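Local coordinates for protein tudor (Drosophila melanogaster, PDB 3NTK) that recognises the Piwi protein Aubergine in a methylarginine-dependent way through extended Tudor domains and is required for primordial germ cell formation, at residues E2-V7 and V19-D24; M15-Q20 and R109-D114; F64-I69 and F82-N87; E136-E141 and V153-Q158. All coordinates share one frame; numbering follows the deposited sequence.

In the fold
This chain is the last extended Tudor domain of the protein, an OB-fold with a Tudor barrel inserted into it. From the N terminus, contact 1 closes the first hairpin of the OB-fold, strands 4-11 and 16-21. Contact 2 starts on that second strand, sharing V19 and Q20, and closes a long loop by pairing it with strand 109-113. Nested inside this loop are helix 25-38 and the Tudor barrel, where contact 3 ties strand 63-72 to the turn after strand 78-82. Contact 4 follows in series as a second hairpin of the OB-fold; 137-145 pairs with 4-11 and 151-157 runs parallel to 109-113, so the hairpin bridges the strands of contacts 1 and 2.

Contact 1: E2-V7 and V19-D24; sequences ELHNCV and VQMESD
The carbonyl oxygen of N5 is gripped twice. E22 N donates to N5 O over 2.9 Å with an almost straight N-H...O angle of 174°, though it comes from above the carbonyl plane, and water 1 donates to the same oxygen while accepting from S23 N. Strand 16-21 is ending here and turning toward the helix that follows, a turn closed by the bond from D24 N to M21 O; E22 thus prolongs the pairing past the regular strand. Its side chain runs alongside that of N5, both pointing the same way, because CG is anti to the backbone N (chi1 -176°) and the chain stays extended beyond it. N5 ND2 reaches E22 OE1 at 3.3 Å; the carboxylate oxygen lies in the amide plane but is met from above its own plane, since the two groups stand 79° apart. The amide suits this place by having two kinds of polar end: its OD1 accepts from Q139 NE2 on the other neighbouring strand. V7 and Q20 form an antiparallel hydrogen-bonded pair, V7 N to Q20 O at 3.0 Å and Q20 N to V7 O at 2.9 Å. On the buried face C6 and M21 sit opposite each other: the bent methionine lays SD 3.8 Å from C6 CB, and C6 SG rests 4.0 Å from V19 CB. Unbranched sulfur-bearing side chains suit this closely spaced pair. The hairpin thus has an apolar inner face and a polar end, where amide, carboxylate and water take up bonds as strand 16-21 gives way to the turn.

Contact 2: M15-Q20 and R109-D114; sequences MSFYVQ and RHCELD
H110 and Y18 face each other as a non-hydrogen-bonded pair where strands 16-20 and 109-113 run antiparallel in the OB-fold sheet. The imidazole is carried across the tyrosine ring by its first torsion, CG anti to the backbone N (chi1 -176°). Its CB touches Y18 CE2 at 3.6 Å, CG passes near CZ, and CD2 lies over one face of the phenol ring, 3.5 Å from Y18 CZ. The rings meet obliquely, planes 53° apart. At the tip, NE2 shares a 2.8 Å hydrogen bond with S16 OG at its edge, while ND1 is bonded to T150 OG1; two polar partners thus fix the histidine's rotation. Replacing Y18 by an alanine takes away the ring face on which H110 CD2 lies, and the gap would probably leave the imidazole held mainly by its two polar partners. On the opposite face, buried F17 takes C111 CB over one side of its ring, 3.7 Å from CZ, and meets L113 CG at CE1, a flat ring suiting the space between small cysteine and branched leucine. Backbone bonds join F17 to C111 and V19 to R109 in both directions. Beside F17, C111 SG touches V19 CG2 at 3.8 Å.

Contact 3: F64-I69 and F82-N87; sequences FYRAQI and FIDFGN
Y65 wedges between F82 and F85 in the Tudor barrel, where strand 63-72 faces the turn that follows strand 78-82. The two long sides of its ring are used differently. On one side CD2 lies over a face of F82 in an edge-to-face pair, planes 67° apart; on the other CE1 lies over a face of F85, with Y65 CD1 only 3.5 Å from F85 CE1, the two rings being oblique. The tyrosine's CB also presses on F82 CD1 at 3.5 Å, and the small methyl of A67 fits against the same rim, its CB 3.8 Å from F82 CD1. With F58, which meets F82, this cluster probably forms the aromatic cage known from Tudor domains, consistent with the methylarginine-dependent binding of Aubergine; Y65 OH is held by D61.

The next bump is I83. Its CD1 fits into the bend of the R66 side chain (chi3 -65°), lying over one face of the guanidinium, 3.7 Å from NE. That bend also sets the group edge-on to D84: NE bonds OD2 and NH2 bonds OD1, each 2.9 Å and each on a syn lone pair, with the two planes nearly coplanar at 19°. Backbone oxygens of L101, P104 and A105 take further guanidinium hydrogens, while D84 OD1 also accepts from Y107 N, so the buried charges are well matched beneath helix 25-38. Where the backbones part, waters fill in: water 3 donates to R66 O and accepts from D84 N, and water 4 accepts from R66 N and donates to D84 OD2 at 2.7 Å.

Contact 4: E136-E141 and V153-Q158; sequences ETFQVE and VRLFYQ
The F138 ring carries Y157 over one face, with CE2 of the phenylalanine 3.5 Å from CD1 of the tyrosine, and has the carbonyl oxygen of F156 at its edge. The two rings are oblique, their planes 36° apart, and both also touch F129 of helix 120-131, so broad aromatic surfaces join sheet to helix. Q158 CG lies over a face of the Y157 ring. The F156 ring instead has Q139 O at its edge, and its CE1 rests 3.9 Å from E141 CB. Beyond it, E141 and R154 run side by side: E141 leaves with CG anti to the backbone N (chi1 -169°), and R154 NH1 reaches E141 OE1 at 3.2 Å in a bent salt bridge, carboxylate and guanidinium planes 86° apart. Putting a leucine where R154 stands would probably leave the E141 carboxylate without its charged mate and freer to turn. V140 CG1 meets L155 CD1 at 3.9 Å, and V153 CB packs 4.1 Å from V140 CB, beta-branched valines and a leucine, which suit the buried face of a sheet. Q139 OE1 accepts from S159 N; its NE2 donates to N5 OD1 and, with Q158 N, to water 5. Backbone bonds in both directions link Q139 with F156 and E141 with R154. The whole is an antiparallel beta hairpin, strands 137-145 and 151-157, within the OB-fold of the extended Tudor domain.

Contact 1: E2-V7 and V19-D24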
# COMPACT_ATOMS: atom_id res chain seq x y z
N GLU A 2 4.01 9.64 -19.67
CA GLU A 2 4.12 10.21 -18.34
C GLU A 2 4.44 9.15 -17.29
O GLU A 2 3.57 8.35 -16.91
CB GLU A 2 2.82 10.93 -17.97
CG GLU A 2 2.84 11.58 -16.60
CD GLU A 2 1.61 12.42 -16.35
OE1 GLU A 2 0.49 11.87 -16.35
OE2 GLU A 2 1.77 13.65 -16.14
N LEU A 3 5.68 9.14 -16.82
CA LEU A 3 6.14 8.19 -15.81
C LEU A 3 6.20 8.82 -14.43
O LEU A 3 6.68 9.95 -14.27
CB LEU A 3 7.52 7.65 -16.19
CG LEU A 3 7.59 6.42 -17.10
CD1 LEU A 3 6.65 6.57 -18.28
CD2 LEU A 3 9.03 6.24 -17.55
N HIS A 4 5.72 8.09 -13.43
CA HIS A 4 5.75 8.59 -12.06
C HIS A 4 6.62 7.69 -11.19
O HIS A 4 6.49 6.48 -11.24
CB HIS A 4 4.34 8.60 -11.44
CG HIS A 4 3.33 9.34 -12.24
ND1 HIS A 4 2.53 8.73 -13.19
CD2 HIS A 4 2.95 10.65 -12.22
CE1 HIS A 4 1.71 9.63 -13.72
NE2 HIS A 4 1.95 10.79 -13.15
N ASN A 5 7.50 8.30 -10.41
CA ASN A 5 8.36 7.53 -9.52
C ASN A 5 7.55 7.02 -8.34
O ASN A 5 6.67 7.72 -7.84
CB ASN A 5 9.51 8.39 -8.98
CG ASN A 5 10.57 8.67 -10.03
OD1 ASN A 5 10.96 7.77 -10.77
ND2 ASN A 5 11.05 9.91 -10.08
N CYS A 6 7.87 5.81 -7.90
CA CYS A 6 7.20 5.20 -6.77
C CYS A 6 8.08 4.11 -6.20
O CYS A 6 9.13 3.78 -6.76
CB CYS A 6 5.87 4.59 -7.21
SG CYS A 6 6.04 3.21 -8.36
N VAL A 7 7.65 3.56 -5.07
CA VAL A 7 8.36 2.46 -4.44
C VAL A 7 7.28 1.41 -4.27
O VAL A 7 6.14 1.74 -3.97
CB VAL A 7 8.93 2.85 -3.05
CG1 VAL A 7 9.51 1.63 -2.36
CG2 VAL A 7 10.01 3.91 -3.21
N VAL A 19 1.89 0.43 -4.29
CA VAL A 19 3.00 1.36 -4.40
C VAL A 19 2.73 2.64 -3.61
O VAL A 19 1.59 2.94 -3.24
CB VAL A 19 3.25 1.77 -5.86
CG1 VAL A 19 3.47 0.53 -6.71
CG2 VAL A 19 2.08 2.59 -6.40
N GLN A 20 3.80 3.37 -3.36
CA GLN A 20 3.72 4.65 -2.68
C GLN A 20 4.38 5.60 -3.67
O GLN A 20 5.58 5.49 -3.95
CB GLN A 20 4.49 4.64 -1.35
CG GLN A 20 3.71 4.01 -0.19
CD GLN A 20 4.47 4.04 1.14
OE1 GLN A 20 3.91 3.76 2.20
NE2 GLN A 20 5.76 4.36 1.07
N MET A 21 3.58 6.51 -4.22
CA MET A 21 4.07 7.48 -5.19
C MET A 21 4.99 8.50 -4.53
O MET A 21 4.72 8.97 -3.42
CB MET A 21 2.90 8.20 -5.84
CG MET A 21 1.85 7.27 -6.45
SD MET A 21 2.50 6.26 -7.80
CE MET A 21 2.53 7.44 -9.07
N GLU A 22 6.06 8.85 -5.23
CA GLU A 22 7.03 9.82 -4.74
C GLU A 22 6.32 11.13 -4.42
O GLU A 22 6.65 11.81 -3.45
CB GLU A 22 8.10 10.06 -5.81
CG GLU A 22 9.23 10.98 -5.41
CD GLU A 22 10.25 11.15 -6.52
OE1 GLU A 22 9.88 11.67 -7.60
OE2 GLU A 22 11.42 10.75 -6.33
N SER A 23 5.33 11.48 -5.23
CA SER A 23 4.58 12.72 -5.03
C SER A 23 3.80 12.74 -3.71
O SER A 23 3.57 13.81 -3.15
CB SER A 23 3.61 12.94 -6.20
OG SER A 23 2.61 11.93 -6.25
N ASP A 24 3.40 11.57 -3.21
CA ASP A 24 2.64 11.51 -1.96
C ASP A 24 3.51 11.37 -0.71
O ASP A 24 2.99 11.42 0.41
CB ASP A 24 1.64 10.34 -1.99
CG ASP A 24 0.54 10.52 -3.01
OD1 ASP A 24 0.27 11.67 -3.40
OD2 ASP A 24 -0.07 9.50 -3.40
O HOH W 1 5.38 10.15 -8.04

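Contact 2: M15-Q20 and R109-D114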
# COMPACT_ATOMS: atom_id res chain seq x y z
N MET A 15 -0.47 -8.87 -11.20
CA MET A 15 -1.85 -8.44 -11.20
C MET A 15 -2.35 -7.85 -9.90
O MET A 15 -3.50 -7.45 -9.80
CB MET A 15 -2.79 -9.56 -11.66
CG MET A 15 -2.56 -10.91 -11.07
SD MET A 15 -2.57 -10.95 -9.30
CE MET A 15 -0.97 -11.57 -9.05
N SER A 16 -1.47 -7.78 -8.90
CA SER A 16 -1.87 -7.19 -7.63
C SER A 16 -0.70 -6.79 -6.76
O SER A 16 -0.05 -7.64 -6.13
CB SER A 16 -2.78 -8.14 -6.85
OG SER A 16 -3.29 -7.49 -5.69
N PHE A 17 -0.41 -5.49 -6.73
CA PHE A 17 0.66 -4.97 -5.89
C PHE A 17 0.32 -3.55 -5.44
O PHE A 17 -0.61 -2.93 -5.95
CB PHE A 17 2.02 -5.03 -6.61
CG PHE A 17 2.10 -4.23 -7.88
CD1 PHE A 17 1.63 -4.75 -9.08
CD2 PHE A 17 2.69 -2.97 -7.89
CE1 PHE A 17 1.76 -4.03 -10.28
CE2 PHE A 17 2.83 -2.24 -9.07
CZ PHE A 17 2.36 -2.77 -10.27
N TYR A 18 1.06 -3.06 -4.45
CA TYR A 18 0.84 -1.72 -3.93
C TYR A 18 2.09 -0.86 -4.02
O TYR A 18 3.21 -1.35 -3.83
CB TYR A 18 0.41 -1.78 -2.46
CG TYR A 18 -0.97 -2.35 -2.25
CD1 TYR A 18 -1.20 -3.73 -2.24
CD2 TYR A 18 -2.06 -1.50 -2.05
CE1 TYR A 18 -2.48 -4.25 -2.05
CE2 TYR A 18 -3.34 -2.00 -1.85
CZ TYR A 18 -3.55 -3.37 -1.85
OH TYR A 18 -4.82 -3.85 -1.66
N VAL A 19 1.89 0.43 -4.29
CA VAL A 19 3.00 1.36 -4.40
C VAL A 19 2.73 2.64 -3.61
O VAL A 19 1.59 2.94 -3.24
CB VAL A 19 3.25 1.77 -5.86
CG1 VAL A 19 3.47 0.53 -6.71
CG2 VAL A 19 2.08 2.59 -6.40
N GLN A 20 3.80 3.37 -3.36
CA GLN A 20 3.72 4.65 -2.68
C GLN A 20 4.38 5.60 -3.67
O GLN A 20 5.58 5.49 -3.95
CB GLN A 20 4.49 4.64 -1.35
CG GLN A 20 3.71 4.01 -0.19
CD GLN A 20 4.47 4.04 1.14
OE1 GLN A 20 3.91 3.76 2.20
NE2 GLN A 20 5.76 4.36 1.07
N ARG A 109 -1.17 2.85 -3.10
CA ARG A 109 -2.11 2.65 -4.20
C ARG A 109 -2.05 1.24 -4.74
O ARG A 109 -0.97 0.70 -4.96
CB ARG A 109 -1.80 3.62 -5.34
CG ARG A 109 -1.79 5.05 -4.90
CD ARG A 109 -1.63 5.97 -6.09
NE ARG A 109 -1.48 7.35 -5.64
CZ ARG A 109 -1.53 8.40 -6.45
NH1 ARG A 109 -1.73 8.22 -7.75
NH2 ARG A 109 -1.37 9.62 -5.96
N HIS A 110 -3.22 0.65 -4.93
CA HIS A 110 -3.29 -0.69 -5.48
C HIS A 110 -3.13 -0.56 -7.00
O HIS A 110 -3.72 0.33 -7.62
CB HIS A 110 -4.62 -1.36 -5.16
CG HIS A 110 -4.70 -2.78 -5.62
ND1 HIS A 110 -5.59 -3.20 -6.59
CD2 HIS A 110 -3.97 -3.87 -5.28
CE1 HIS A 110 -5.40 -4.49 -6.83
NE2 HIS A 110 -4.42 -4.92 -6.05
N CYS A 111 -2.33 -1.46 -7.57
CA CYS A 111 -2.05 -1.47 -9.01
C CYS A 111 -2.09 -2.88 -9.56
O CYS A 111 -1.92 -3.86 -8.84
CB CYS A 111 -0.65 -0.94 -9.31
SG CYS A 111 -0.26 0.71 -8.76
N GLU A 112 -2.30 -2.97 -10.88
CA GLU A 112 -2.27 -4.25 -11.57
C GLU A 112 -1.64 -3.96 -12.92
O GLU A 112 -1.96 -2.96 -13.56
CB GLU A 112 -3.66 -4.88 -11.72
CG GLU A 112 -4.67 -4.16 -12.59
CD GLU A 112 -5.94 -4.99 -12.78
OE1 GLU A 112 -6.49 -5.47 -11.77
OE2 GLU A 112 -6.40 -5.15 -13.94
N LEU A 113 -0.73 -4.82 -13.35
CA LEU A 113 -0.06 -4.61 -14.62
C LEU A 113 -0.91 -4.85 -15.84
O LEU A 113 -1.80 -5.71 -15.84
CB LEU A 113 1.17 -5.52 -14.74
CG LEU A 113 2.44 -5.19 -13.95
CD1 LEU A 113 3.53 -6.19 -14.33
CD2 LEU A 113 2.88 -3.77 -14.27
N ASP A 114 -0.65 -4.06 -16.87
CA ASP A 114 -1.30 -4.22 -18.16
C ASP A 114 -0.68 -5.56 -18.56
O ASP A 114 0.52 -5.64 -18.79
CB ASP A 114 -0.83 -3.11 -19.10
CG ASP A 114 -1.19 -3.36 -20.55
OD1 ASP A 114 -1.64 -4.47 -20.89
OD2 ASP A 114 -1.01 -2.42 -21.36
O HOH W 2 -6.02 -6.61 -9.50

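Contact 3: F64-I69 and F82-N87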
# COMPACT_ATOMS: atom_id res chain seq x y z
N PHE A 64 1.56 2.41 15.26
CA PHE A 64 0.15 2.64 14.92
C PHE A 64 0.03 3.31 13.55
O PHE A 64 0.76 4.26 13.24
CB PHE A 64 -0.53 3.52 15.98
CG PHE A 64 -0.89 2.78 17.24
CD1 PHE A 64 0.01 2.68 18.29
CD2 PHE A 64 -2.12 2.14 17.36
CE1 PHE A 64 -0.30 1.96 19.44
CE2 PHE A 64 -2.45 1.42 18.50
CZ PHE A 64 -1.53 1.33 19.55
N TYR A 65 -0.89 2.81 12.73
CA TYR A 65 -1.13 3.32 11.38
C TYR A 65 -2.63 3.48 11.11
O TYR A 65 -3.46 2.90 11.82
CB TYR A 65 -0.62 2.33 10.32
CG TYR A 65 0.84 1.96 10.39
CD1 TYR A 65 1.83 2.85 9.95
CD2 TYR A 65 1.24 0.71 10.84
CE1 TYR A 65 3.18 2.49 9.96
CE2 TYR A 65 2.59 0.34 10.86
CZ TYR A 65 3.54 1.23 10.42
OH TYR A 65 4.87 0.86 10.43
N ARG A 66 -2.96 4.25 10.07
CA ARG A 66 -4.37 4.40 9.69
C ARG A 66 -4.75 3.03 9.15
O ARG A 66 -3.97 2.40 8.41
CB ARG A 66 -4.55 5.47 8.60
CG ARG A 66 -4.22 6.89 9.05
CD ARG A 66 -4.91 7.93 8.16
NE ARG A 66 -4.41 7.89 6.78
CZ ARG A 66 -4.93 8.59 5.78
NH1 ARG A 66 -5.97 9.39 5.98
NH2 ARG A 66 -4.41 8.48 4.56
N ALA A 67 -5.94 2.56 9.49
CA ALA A 67 -6.36 1.25 9.04
C ALA A 67 -7.85 1.12 8.80
O ALA A 67 -8.67 1.84 9.38
CB ALA A 67 -5.92 0.21 10.08
N GLN A 68 -8.21 0.21 7.90
CA GLN A 68 -9.60 -0.06 7.60
C GLN A 68 -9.85 -1.52 7.97
O GLN A 68 -9.12 -2.42 7.55
CB GLN A 68 -9.92 0.16 6.12
CG GLN A 68 -11.36 -0.21 5.79
CD GLN A 68 -11.75 0.12 4.36
OE1 GLN A 68 -11.06 -0.26 3.41
NE2 GLN A 68 -12.87 0.82 4.19
N ILE A 69 -10.88 -1.75 8.77
CA ILE A 69 -11.22 -3.10 9.18
C ILE A 69 -11.79 -3.89 8.00
O ILE A 69 -12.71 -3.43 7.33
CB ILE A 69 -12.23 -3.08 10.33
CG1 ILE A 69 -11.60 -2.37 11.54
CG2 ILE A 69 -12.66 -4.50 10.68
CD1 ILE A 69 -12.51 -2.27 12.75
N PHE A 82 -3.76 -1.65 6.22
CA PHE A 82 -3.12 -0.37 6.49
C PHE A 82 -3.10 0.41 5.18
O PHE A 82 -2.26 0.20 4.31
CB PHE A 82 -1.72 -0.62 7.04
CG PHE A 82 -1.73 -1.30 8.38
CD1 PHE A 82 -2.22 -0.64 9.51
CD2 PHE A 82 -1.28 -2.61 8.52
CE1 PHE A 82 -2.26 -1.27 10.75
CE2 PHE A 82 -1.32 -3.25 9.76
CZ PHE A 82 -1.82 -2.58 10.88
N ILE A 83 -4.06 1.32 5.06
CA ILE A 83 -4.24 2.08 3.83
C ILE A 83 -3.05 2.87 3.29
O ILE A 83 -2.97 3.12 2.09
CB ILE A 83 -5.44 3.04 3.95
CG1 ILE A 83 -5.17 4.10 5.03
CG2 ILE A 83 -6.70 2.24 4.28
CD1 ILE A 83 -6.21 5.20 5.05
N ASP A 84 -2.13 3.26 4.16
CA ASP A 84 -0.99 4.03 3.67
C ASP A 84 0.21 3.16 3.34
O ASP A 84 1.19 3.65 2.78
CB ASP A 84 -0.61 5.11 4.68
CG ASP A 84 -1.76 6.06 4.97
OD1 ASP A 84 -2.45 6.46 4.00
OD2 ASP A 84 -1.98 6.42 6.15
N PHE A 85 0.13 1.87 3.64
CA PHE A 85 1.24 0.97 3.38
C PHE A 85 0.89 -0.30 2.60
O PHE A 85 1.76 -1.12 2.31
CB PHE A 85 1.95 0.63 4.69
CG PHE A 85 2.56 1.82 5.36
CD1 PHE A 85 1.78 2.69 6.12
CD2 PHE A 85 3.91 2.13 5.16
CE1 PHE A 85 2.33 3.85 6.67
CE2 PHE A 85 4.46 3.28 5.70
CZ PHE A 85 3.67 4.14 6.46
N GLY A 86 -0.39 -0.45 2.28
CA GLY A 86 -0.83 -1.58 1.49
C GLY A 86 -0.78 -3.00 2.04
O GLY A 86 -1.03 -3.94 1.28
N ASN A 87 -0.47 -3.16 3.32
CA ASN A 87 -0.39 -4.49 3.92
C ASN A 87 -1.55 -4.80 4.87
O ASN A 87 -2.15 -3.89 5.44
CB ASN A 87 0.95 -4.66 4.65
CG ASN A 87 1.05 -3.78 5.88
OD1 ASN A 87 0.85 -2.56 5.81
ND2 ASN A 87 1.38 -4.38 7.02
O HOH W 3 -1.71 2.89 6.90
O HOH W 4 -0.83 5.35 8.31

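Contact 4: E136-E141 and V153-Q158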
# COMPACT_ATOMS: atom_id res chain seq x y z
N GLU A 136 13.97 0.13 -3.62
CA GLU A 136 14.37 0.90 -4.79
C GLU A 136 13.20 1.58 -5.49
O GLU A 136 12.05 1.18 -5.35
CB GLU A 136 15.10 0.01 -5.79
CG GLU A 136 16.23 -0.80 -5.17
CD GLU A 136 17.32 -1.12 -6.17
OE1 GLU A 136 16.99 -1.50 -7.31
OE2 GLU A 136 18.51 -0.99 -5.81
N THR A 137 13.52 2.61 -6.26
CA THR A 137 12.52 3.37 -6.99
C THR A 137 12.20 2.75 -8.35
O THR A 137 13.10 2.31 -9.07
CB THR A 137 12.99 4.83 -7.22
OG1 THR A 137 13.07 5.50 -5.96
CG2 THR A 137 12.02 5.58 -8.12
N PHE A 138 10.92 2.70 -8.67
CA PHE A 138 10.43 2.18 -9.95
C PHE A 138 9.58 3.30 -10.52
O PHE A 138 9.35 4.30 -9.84
CB PHE A 138 9.53 0.95 -9.75
CG PHE A 138 10.27 -0.30 -9.38
CD1 PHE A 138 10.67 -0.53 -8.07
CD2 PHE A 138 10.58 -1.25 -10.35
CE1 PHE A 138 11.37 -1.69 -7.74
CE2 PHE A 138 11.28 -2.41 -10.03
CZ PHE A 138 11.68 -2.63 -8.72
N GLN A 139 9.13 3.16 -11.75
CA GLN A 139 8.25 4.16 -12.33
C GLN A 139 7.03 3.43 -12.87
O GLN A 139 7.12 2.27 -13.27
CB GLN A 139 8.91 4.93 -13.48
CG GLN A 139 10.11 5.76 -13.08
CD GLN A 139 11.32 4.90 -12.82
OE1 GLN A 139 11.69 4.07 -13.66
NE2 GLN A 139 11.95 5.08 -11.66
N VAL A 140 5.89 4.11 -12.86
CA VAL A 140 4.68 3.52 -13.39
C VAL A 140 4.00 4.51 -14.31
O VAL A 140 4.02 5.71 -14.07
CB VAL A 140 3.66 3.14 -12.28
CG1 VAL A 140 4.18 1.96 -11.47
CG2 VAL A 140 3.39 4.34 -11.37
N GLU A 141 3.44 3.99 -15.40
CA GLU A 141 2.69 4.81 -16.33
C GLU A 141 1.26 4.40 -15.99
O GLU A 141 0.93 3.23 -16.08
CB GLU A 141 3.00 4.44 -17.79
CG GLU A 141 2.46 5.45 -18.80
CD GLU A 141 2.35 4.88 -20.21
OE1 GLU A 141 3.17 4.01 -20.58
OE2 GLU A 141 1.45 5.32 -20.96
N VAL A 153 -1.46 -0.22 -14.71
CA VAL A 153 -0.21 0.44 -15.06
C VAL A 153 0.79 -0.35 -15.89
O VAL A 153 0.65 -1.55 -16.11
CB VAL A 153 0.54 0.86 -13.76
CG1 VAL A 153 -0.39 1.62 -12.82
CG2 VAL A 153 1.11 -0.38 -13.06
N ARG A 154 1.81 0.36 -16.37
CA ARG A 154 2.92 -0.23 -17.10
C ARG A 154 4.08 0.07 -16.17
O ARG A 154 4.24 1.21 -15.72
CB ARG A 154 3.14 0.45 -18.45
CG ARG A 154 2.09 0.09 -19.49
CD ARG A 154 2.34 0.85 -20.78
NE ARG A 154 1.22 0.72 -21.70
CZ ARG A 154 1.02 1.51 -22.75
NH1 ARG A 154 1.88 2.48 -23.02
NH2 ARG A 154 -0.04 1.33 -23.53
N LEU A 155 4.88 -0.94 -15.87
CA LEU A 155 5.99 -0.79 -14.94
C LEU A 155 7.35 -0.57 -15.61
O LEU A 155 7.66 -1.18 -16.63
CB LEU A 155 6.06 -2.03 -14.04
CG LEU A 155 7.07 -2.07 -12.89
CD1 LEU A 155 6.74 -1.00 -11.87
CD2 LEU A 155 7.06 -3.45 -12.25
N PHE A 156 8.14 0.31 -15.01
CA PHE A 156 9.47 0.63 -15.52
C PHE A 156 10.49 0.60 -14.39
O PHE A 156 10.16 0.80 -13.22
CB PHE A 156 9.50 2.01 -16.17
CG PHE A 156 8.55 2.16 -17.33
CD1 PHE A 156 7.18 2.22 -17.12
CD2 PHE A 156 9.03 2.21 -18.64
CE1 PHE A 156 6.29 2.33 -18.19
CE2 PHE A 156 8.15 2.32 -19.72
CZ PHE A 156 6.78 2.38 -19.49
N TYR A 157 11.74 0.34 -14.76
CA TYR A 157 12.82 0.31 -13.79
C TYR A 157 13.98 1.06 -14.45
O TYR A 157 14.42 0.69 -15.53
CB TYR A 157 13.22 -1.14 -13.48
CG TYR A 157 14.29 -1.25 -12.43
CD1 TYR A 157 14.13 -0.71 -11.16
CD2 TYR A 157 15.49 -1.91 -12.72
CE1 TYR A 157 15.13 -0.81 -10.20
CE2 TYR A 157 16.49 -2.02 -11.77
CZ TYR A 157 16.30 -1.47 -10.51
OH TYR A 157 17.30 -1.59 -9.59
N GLN A 158 14.45 2.11 -13.79
CA GLN A 158 15.50 2.95 -14.34
C GLN A 158 14.96 3.55 -15.64
O GLN A 158 15.68 3.75 -16.61
CB GLN A 158 16.76 2.13 -14.61
CG GLN A 158 17.46 1.66 -13.34
CD GLN A 158 18.78 0.98 -13.62
OE1 GLN A 158 19.61 1.50 -14.37
NE2 GLN A 158 18.99 -0.19 -13.02
O HOH W 5 14.06 3.20 -11.24